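Local coordinates for protein choloylglycine hydrolase (Clostridium perfringens, PDB 2BJF) that hydrolyses the amide bond of glycine- and taurine-conjugated bile salts, releasing free bile acids and the amino acid, and also acts as a bile acid acyltransferase, at residues Ser29-Pro34 / Ile314-Tyr319; Tyr52-Met57 / Pro65-Gly70; Leu76-Leu81 / Asn104-Val109. One frame throughout, in Å; residues are numbered along the deposited sequence.

Interaction 1. Residues Ser29-Pro34 / Ile314-Tyr319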
# COMPACT_ATOMS: atom_id res chain seq x y z
N SER A 29 20.40 31.21 -9.91
CA SER A 29 21.80 31.07 -10.26
C SER A 29 22.53 30.61 -9.00
O SER A 29 21.96 30.65 -7.90
CB SER A 29 22.38 32.40 -10.76
OG SER A 29 22.36 33.38 -9.74
N ILE A 30 23.76 30.15 -9.16
CA ILE A 30 24.59 29.81 -8.02
C ILE A 30 25.30 31.09 -7.59
O ILE A 30 26.06 31.69 -8.36
CB ILE A 30 25.58 28.66 -8.32
CG1 ILE A 30 24.84 27.39 -8.76
CG2 ILE A 30 26.42 28.35 -7.08
CD1 ILE A 30 24.50 27.34 -10.25
N ILE A 31 25.03 31.51 -6.35
CA ILE A 31 25.47 32.81 -5.85
C ILE A 31 26.59 32.67 -4.81
O ILE A 31 26.45 31.92 -3.84
CB ILE A 31 24.29 33.61 -5.23
CG1 ILE A 31 23.17 33.80 -6.26
CG2 ILE A 31 24.75 34.96 -4.68
CD1 ILE A 31 21.87 34.31 -5.67
N PHE A 32 27.68 33.39 -5.04
CA PHE A 32 28.77 33.50 -4.08
C PHE A 32 28.80 34.89 -3.47
O PHE A 32 28.79 35.89 -4.18
CB PHE A 32 30.12 33.19 -4.75
CG PHE A 32 31.32 33.48 -3.88
CD1 PHE A 32 31.72 32.57 -2.91
CD2 PHE A 32 32.03 34.67 -4.02
CE1 PHE A 32 32.82 32.83 -2.09
CE2 PHE A 32 33.13 34.94 -3.20
CZ PHE A 32 33.53 34.02 -2.24
N ILE A 33 28.82 34.94 -2.14
CA ILE A 33 28.95 36.20 -1.40
C ILE A 33 30.20 36.14 -0.52
O ILE A 33 30.31 35.24 0.32
CB ILE A 33 27.70 36.51 -0.53
CG1 ILE A 33 26.41 36.36 -1.34
CG2 ILE A 33 27.81 37.91 0.07
CD1 ILE A 33 25.13 36.46 -0.51
N PRO A 34 31.14 37.08 -0.71
CA PRO A 34 32.37 37.10 0.09
C PRO A 34 32.13 37.60 1.52
O PRO A 34 31.01 38.02 1.84
CB PRO A 34 33.26 38.07 -0.67
CG PRO A 34 32.32 39.00 -1.35
CD PRO A 34 31.11 38.17 -1.70
N ILE A 314 29.46 40.37 -5.13
CA ILE A 314 28.74 39.12 -5.34
C ILE A 314 29.13 38.56 -6.71
O ILE A 314 29.22 39.30 -7.69
CB ILE A 314 27.20 39.32 -5.25
CG1 ILE A 314 26.78 39.58 -3.80
CG2 ILE A 314 26.45 38.11 -5.82
CD1 ILE A 314 25.30 39.91 -3.62
N LYS A 315 29.39 37.26 -6.75
CA LYS A 315 29.70 36.55 -7.99
C LYS A 315 28.63 35.49 -8.24
O LYS A 315 28.29 34.73 -7.34
CB LYS A 315 31.09 35.90 -7.90
CG LYS A 315 31.47 34.99 -9.07
CD LYS A 315 31.85 35.78 -10.31
CE LYS A 315 32.02 34.86 -11.52
NZ LYS A 315 32.56 35.59 -12.70
N THR A 316 28.09 35.46 -9.46
CA THR A 316 27.10 34.45 -9.83
C THR A 316 27.60 33.53 -10.93
O THR A 316 28.41 33.94 -11.78
CB THR A 316 25.74 35.07 -10.27
OG1 THR A 316 25.91 35.77 -11.51
CG2 THR A 316 25.20 36.02 -9.20
N TYR A 317 27.12 32.29 -10.91
CA TYR A 317 27.39 31.32 -11.97
C TYR A 317 26.09 30.82 -12.58
O TYR A 317 25.11 30.58 -11.86
CB TYR A 317 28.23 30.15 -11.43
CG TYR A 317 29.70 30.50 -11.24
CD1 TYR A 317 30.59 30.45 -12.31
CD2 TYR A 317 30.19 30.88 -9.99
CE1 TYR A 317 31.93 30.77 -12.15
CE2 TYR A 317 31.54 31.20 -9.82
CZ TYR A 317 32.40 31.14 -10.90
OH TYR A 317 33.73 31.46 -10.74
N LYS A 318 26.08 30.66 -13.90
CA LYS A 318 24.87 30.34 -14.66
C LYS A 318 24.33 28.94 -14.39
O LYS A 318 25.07 27.95 -14.44
CB LYS A 318 25.11 30.55 -16.16
CG LYS A 318 23.84 30.54 -17.00
CD LYS A 318 24.14 30.66 -18.49
CE LYS A 318 22.88 30.48 -19.32
NZ LYS A 318 23.15 30.58 -20.78
N TYR A 319 23.03 28.87 -14.11
CA TYR A 319 22.29 27.63 -13.91
C TYR A 319 22.31 26.80 -15.20
O TYR A 319 21.83 27.25 -16.24
CB TYR A 319 20.86 27.99 -13.51
CG TYR A 319 19.93 26.84 -13.17
CD1 TYR A 319 20.03 26.18 -11.94
CD2 TYR A 319 18.93 26.45 -14.05
CE1 TYR A 319 19.16 25.14 -11.62
CE2 TYR A 319 18.05 25.42 -13.73
CZ TYR A 319 18.17 24.77 -12.51
OH TYR A 319 17.31 23.75 -12.20
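Ile31 and Ile314 meet through their CG2 methyls, 3.8 Å apart, the two side chains crossing obliquely. Ile31 shares its face of the sheet with Ser29 and Thr316, and Ile314 comes to it from just before strand 315-318. The other branch of Ile314 lies beside Ile33, CG1 to CG1 4.1 Å, the pair pointing the same way. On the face of Ile31, OG of Ser29 sits 3.8 Å from CB of Thr316. The other face carries Ile30, Phe32, Lys315 and Tyr317. With CG anti to the backbone N (chi1 171°), the Phe32 ring swings away from strand 315-318, so that little more than CD2 touches Lys315 CB, at 4.2 Å, and the two side chains cross at about a right angle. Beneath them runs a regular antiparallel pairing in the second beta sheet of this Ntn-hydrolase fold, where strand 315-318 lies along one edge of strand 29-33 and strand 54-61 pairs with the other. Four backbone bonds join the two strands: Ile30 and Tyr317 exchange one pair, Phe32 and Lys315 the other. The shortest, Phe32 N to Lys315 O at 2.7 Å, is nearly straight (167°). The Tyr317 ring leads away from strand 29-33, its OH hydrogen-bonded to Glu307.

Interaction 2. Residues Tyr52-Met57 / Pro65-Gly70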
# COMPACT_ATOMS: atom_id res chain seq x y z
N TYR A 52 30.78 35.34 7.40
CA TYR A 52 31.38 34.26 6.63
C TYR A 52 30.96 34.32 5.16
O TYR A 52 29.85 34.77 4.85
CB TYR A 52 31.00 32.90 7.23
CG TYR A 52 31.38 32.75 8.69
CD1 TYR A 52 32.71 32.78 9.10
CD2 TYR A 52 30.40 32.55 9.66
CE1 TYR A 52 33.06 32.64 10.44
CE2 TYR A 52 30.74 32.40 11.01
CZ TYR A 52 32.07 32.45 11.38
OH TYR A 52 32.42 32.30 12.71
N ALA A 53 31.84 33.86 4.28
CA ALA A 53 31.55 33.75 2.86
C ALA A 53 30.50 32.66 2.62
O ALA A 53 30.49 31.65 3.32
CB ALA A 53 32.81 33.46 2.07
N VAL A 54 29.64 32.88 1.63
CA VAL A 54 28.49 32.01 1.37
C VAL A 54 28.46 31.56 -0.09
O VAL A 54 28.77 32.34 -0.99
CB VAL A 54 27.15 32.72 1.73
CG1 VAL A 54 25.94 31.86 1.39
CG2 VAL A 54 27.12 33.11 3.21
N LEU A 55 28.08 30.30 -0.32
CA LEU A 55 27.84 29.78 -1.66
C LEU A 55 26.59 28.91 -1.69
O LEU A 55 26.44 28.01 -0.85
CB LEU A 55 29.05 28.98 -2.17
CG LEU A 55 28.94 28.41 -3.60
CD1 LEU A 55 29.01 29.51 -4.64
CD2 LEU A 55 30.02 27.36 -3.85
N GLY A 56 25.70 29.17 -2.64
CA GLY A 56 24.51 28.35 -2.81
C GLY A 56 23.60 28.76 -3.94
O GLY A 56 23.87 29.74 -4.65
N MET A 57 22.52 28.00 -4.13
CA MET A 57 21.52 28.32 -5.14
C MET A 57 20.55 29.37 -4.60
O MET A 57 20.05 29.24 -3.48
CB MET A 57 20.75 27.07 -5.56
CG MET A 57 19.92 27.24 -6.84
SD MET A 57 20.93 27.22 -8.34
CE MET A 57 21.26 25.46 -8.49
N PRO A 65 19.89 39.38 -2.57
CA PRO A 65 20.08 37.94 -2.69
C PRO A 65 19.25 37.14 -1.68
O PRO A 65 19.24 37.46 -0.49
CB PRO A 65 21.57 37.75 -2.43
CG PRO A 65 21.95 38.88 -1.54
CD PRO A 65 21.02 40.03 -1.87
N THR A 66 18.56 36.12 -2.17
CA THR A 66 17.79 35.21 -1.32
C THR A 66 18.02 33.77 -1.78
O THR A 66 18.09 33.50 -2.98
CB THR A 66 16.28 35.58 -1.27
OG1 THR A 66 15.59 34.71 -0.37
CG2 THR A 66 15.63 35.52 -2.66
N PHE A 67 18.15 32.85 -0.82
CA PHE A 67 18.66 31.50 -1.11
C PHE A 67 17.64 30.38 -0.97
O PHE A 67 16.72 30.44 -0.15
CB PHE A 67 19.87 31.20 -0.23
CG PHE A 67 21.11 31.94 -0.63
CD1 PHE A 67 22.06 31.34 -1.45
CD2 PHE A 67 21.34 33.24 -0.18
CE1 PHE A 67 23.21 32.02 -1.83
CE2 PHE A 67 22.49 33.93 -0.56
CZ PHE A 67 23.42 33.32 -1.38
N ALA A 68 17.83 29.34 -1.78
CA ALA A 68 17.06 28.10 -1.69
C ALA A 68 17.80 27.06 -0.86
O ALA A 68 17.20 26.32 -0.08
CB ALA A 68 16.77 27.56 -3.08
N ASP A 69 19.12 27.01 -1.05
CA ASP A 69 20.02 26.16 -0.26
C ASP A 69 21.45 26.62 -0.46
O ASP A 69 21.80 27.15 -1.52
CB ASP A 69 19.87 24.68 -0.61
CG ASP A 69 19.95 24.41 -2.10
OD1 ASP A 69 18.91 24.56 -2.77
OD2 ASP A 69 21.03 24.04 -2.59
N GLY A 70 22.29 26.43 0.55
CA GLY A 70 23.68 26.85 0.48
C GLY A 70 24.50 26.45 1.68
O GLY A 70 24.02 25.79 2.59
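The carbonyl oxygen of Met57 takes two backbone N-H groups from the corner of the facing chain. Ala68 N gives the firm bond, 2.8 Å to Met57 O with an N-H...O angle of 165°, its nitrogen tilted 20° from the carbonyl plane; Asp69 N adds a weak one to the same oxygen. A further weak bond runs from Met57 N to Asp69 O. Next along, Gly56 and Gly70 face each other as a non-hydrogen-bonded pair with CA atoms only 3.7 Å apart, an approach that two residues without side chains permit. Phe67 fills the angle between the chains. Its CG stands anti to the carbonyl carbon (chi1 -73°), which carries the ring over to Gly56: the ring turns its edge to the Gly56 carbonyl, CE1 lying 3.7 Å from Gly56 O, while CZ ends 4.0 Å from Val54 CG1, the two side chains crossing. Asp69 turns its carboxylate to Arg18, Tyr278, Tyr289 and Ser280, a salt bridge and three hydrogen bonds that fix its rotation. Arg18 itself binds deoxycholate, and Ala68 touches the bile acid, so the hairpin of strands 54-61 and 64-67, with the corner that follows it, forms part of the wall of the bile-acid pocket.

Interaction 3. Residues Leu76-Leu81 / Asn104-Val109. With DXC ((3alpha,5beta,12alpha)-3,12-dihydroxycholan-24-oic acid), chain B.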
# COMPACT_ATOMS: atom_id res chain seq x y z
N LEU A 76 29.00 24.95 7.45
CA LEU A 76 27.60 24.97 7.84
C LEU A 76 26.72 25.04 6.60
O LEU A 76 26.95 25.87 5.72
CB LEU A 76 27.30 26.16 8.77
CG LEU A 76 25.89 26.27 9.36
CD1 LEU A 76 25.59 25.12 10.31
CD2 LEU A 76 25.72 27.61 10.07
N GLY A 77 25.72 24.17 6.54
CA GLY A 77 24.79 24.13 5.40
C GLY A 77 23.36 24.36 5.83
O GLY A 77 22.97 24.01 6.94
N CYS A 78 22.57 24.95 4.93
CA CYS A 78 21.15 25.18 5.19
C CYS A 78 20.34 25.09 3.91
O CYS A 78 20.76 25.57 2.86
CB CYS A 78 20.93 26.55 5.85
SG CYS A 78 19.22 26.87 6.35
N ALA A 79 19.17 24.46 4.00
CA ALA A 79 18.25 24.34 2.88
C ALA A 79 16.83 24.71 3.30
O ALA A 79 16.36 24.29 4.37
CB ALA A 79 18.27 22.93 2.31
N GLY A 80 16.16 25.50 2.47
CA GLY A 80 14.77 25.88 2.68
C GLY A 80 13.86 25.03 1.81
O GLY A 80 14.02 24.99 0.59
N LEU A 81 12.91 24.35 2.45
CA LEU A 81 11.99 23.44 1.76
C LEU A 81 10.55 23.89 2.00
O LEU A 81 10.25 24.47 3.04
CB LEU A 81 12.19 22.00 2.27
CG LEU A 81 13.46 21.22 1.91
CD1 LEU A 81 14.69 21.71 2.67
CD2 LEU A 81 13.26 19.74 2.17
N ASN A 104 14.92 35.99 4.34
CA ASN A 104 16.30 36.21 4.76
C ASN A 104 16.84 35.15 5.73
O ASN A 104 18.02 35.19 6.08
CB ASN A 104 16.45 37.61 5.37
CG ASN A 104 17.89 38.11 5.34
OD1 ASN A 104 18.56 38.03 4.31
ND2 ASN A 104 18.35 38.65 6.46
N PHE A 105 16.00 34.21 6.15
CA PHE A 105 16.40 33.23 7.16
C PHE A 105 17.62 32.40 6.77
O PHE A 105 18.55 32.26 7.57
CB PHE A 105 15.24 32.30 7.55
CG PHE A 105 15.58 31.34 8.66
CD1 PHE A 105 15.48 31.73 9.99
CD2 PHE A 105 16.02 30.05 8.38
CE1 PHE A 105 15.80 30.86 11.02
CE2 PHE A 105 16.34 29.16 9.40
CZ PHE A 105 16.24 29.57 10.72
N LEU A 106 17.62 31.86 5.56
CA LEU A 106 18.71 31.01 5.10
C LEU A 106 20.04 31.77 5.11
O LEU A 106 21.04 31.27 5.64
CB LEU A 106 18.41 30.44 3.71
CG LEU A 106 19.04 29.08 3.38
CD1 LEU A 106 18.23 28.36 2.32
CD2 LEU A 106 20.49 29.20 2.95
N LEU A 107 20.05 32.96 4.53
CA LEU A 107 21.24 33.81 4.52
C LEU A 107 21.67 34.22 5.93
O LEU A 107 22.86 34.28 6.23
CB LEU A 107 21.03 35.05 3.64
CG LEU A 107 22.18 36.05 3.49
CD1 LEU A 107 23.45 35.39 2.94
CD2 LEU A 107 21.76 37.22 2.61
N TRP A 108 20.69 34.49 6.80
CA TRP A 108 20.96 34.85 8.20
C TRP A 108 21.73 33.74 8.92
O TRP A 108 22.65 34.02 9.69
CB TRP A 108 19.66 35.20 8.93
CG TRP A 108 19.82 35.44 10.41
CD1 TRP A 108 20.19 36.61 11.01
CD2 TRP A 108 19.61 34.50 11.46
NE1 TRP A 108 20.22 36.45 12.37
CE2 TRP A 108 19.87 35.16 12.68
CE3 TRP A 108 19.22 33.15 11.50
CZ2 TRP A 108 19.76 34.53 13.92
CZ3 TRP A 108 19.12 32.52 12.74
CH2 TRP A 108 19.39 33.21 13.93
N VAL A 109 21.34 32.49 8.67
CA VAL A 109 22.02 31.34 9.25
C VAL A 109 23.47 31.23 8.75
O VAL A 109 24.40 31.14 9.55
CB VAL A 109 21.26 30.01 8.96
CG1 VAL A 109 22.09 28.80 9.38
CG2 VAL A 109 19.92 30.01 9.67
C1 DXC B . 7.75 35.46 -4.28
C2 DXC B . 8.51 35.48 -2.95
C3 DXC B . 9.96 35.97 -3.10
C4 DXC B . 10.76 35.24 -4.20
C5 DXC B . 9.94 35.23 -5.49
C6 DXC B . 8.52 34.69 -5.33
C7 DXC B . 10.65 35.91 -1.72
C8 DXC B . 11.05 34.50 -1.29
C9 DXC B . 11.77 33.69 -2.37
C10 DXC B . 11.07 33.79 -3.75
C11 DXC B . 11.80 32.20 -2.01
C12 DXC B . 12.54 31.31 -3.01
C13 DXC B . 11.90 31.45 -4.40
C14 DXC B . 11.77 32.92 -4.81
C15 DXC B . 12.28 31.77 -0.62
C16 DXC B . 12.58 30.28 -0.80
C17 DXC B . 12.36 29.96 -2.29
C18 DXC B . 12.05 36.00 -4.49
C19 DXC B . 13.16 28.72 -2.75
O1 DXC B . 10.62 30.81 -4.45
O2 DXC B . 6.47 34.84 -4.08
C20 DXC B . 14.03 31.68 -3.11
C21 DXC B . 12.67 27.45 -2.04
C22 DXC B . 11.19 27.14 -2.32
C23 DXC B . 10.86 25.68 -2.12
O3 DXC B . 11.78 24.85 -1.93
O4 DXC B . 9.65 25.35 -2.17
C24 DXC B . 13.17 28.48 -4.26
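Leu106 reaches from the first turn of helix 105-112 to strand 77-82, and its branches do most of the work here. Its CB points at the strand, and with CG anti to the backbone N (chi1 -151°, well off the ideal 180°) the fork is carried up against Cys78. CG lies 3.7 Å from Cys78 SG. From there CD2 turns to the backbone, 3.6 Å from Cys78 O and 4.0 Å from Cys78 CB. CD1 reaches further along the strand and rests 3.5 Å from Gly80 N. One turn later along the helix, Val109 takes over: its CG1 meets Leu76 CD2 at 3.9 Å, the two side chains crossing at about a right angle, and lies 4.3 Å from Cys78 CB. No hydrogen bond joins the two segments, and their axes run nearly antiparallel, 173° between their directions and 8.6 Å apart. The strand's backbone polar groups look to its sheet neighbours, and Gly80 O is hydrogen-bonded to Arg18. Gly80 O also stands 3.4 Å from carboxylate oxygen O3 of deoxycholate. This is helix-on-sheet packing through an apolar layer, with the far end of the strand lining the bile-acid pocket of an Ntn hydrolase beside Cys2, which binds deoxycholate and is the inferred nucleophile.

Overall arrangement
All three contacts involve one antiparallel sheet; in interaction 3 a helix packs on it. Interactions 1 and 2, centres about 8 Å apart, share the seam between strands 29-33 and 54-61, where Ile31 N lies 2.7 Å from Gly56 O and Ile33 O 2.8 Å from Val54 N. Interaction 3, centred about 7 Å from interaction 2, continues the sheet: Ala68 O to Gly80 N and Gly70 O to Cys78 N are both 2.9 Å. Its helix also touches interaction 1, Leu107 CD1 lying 4.0 Å from Ile33 CD1. Interactions 2 and 3 both reach deoxycholate and Arg18, with Ala68 about 8 Å and Gly80 about 7 Å from the Cys2 side chain, whereas the side chain of Ile31 stays about 9 Å from the ligand.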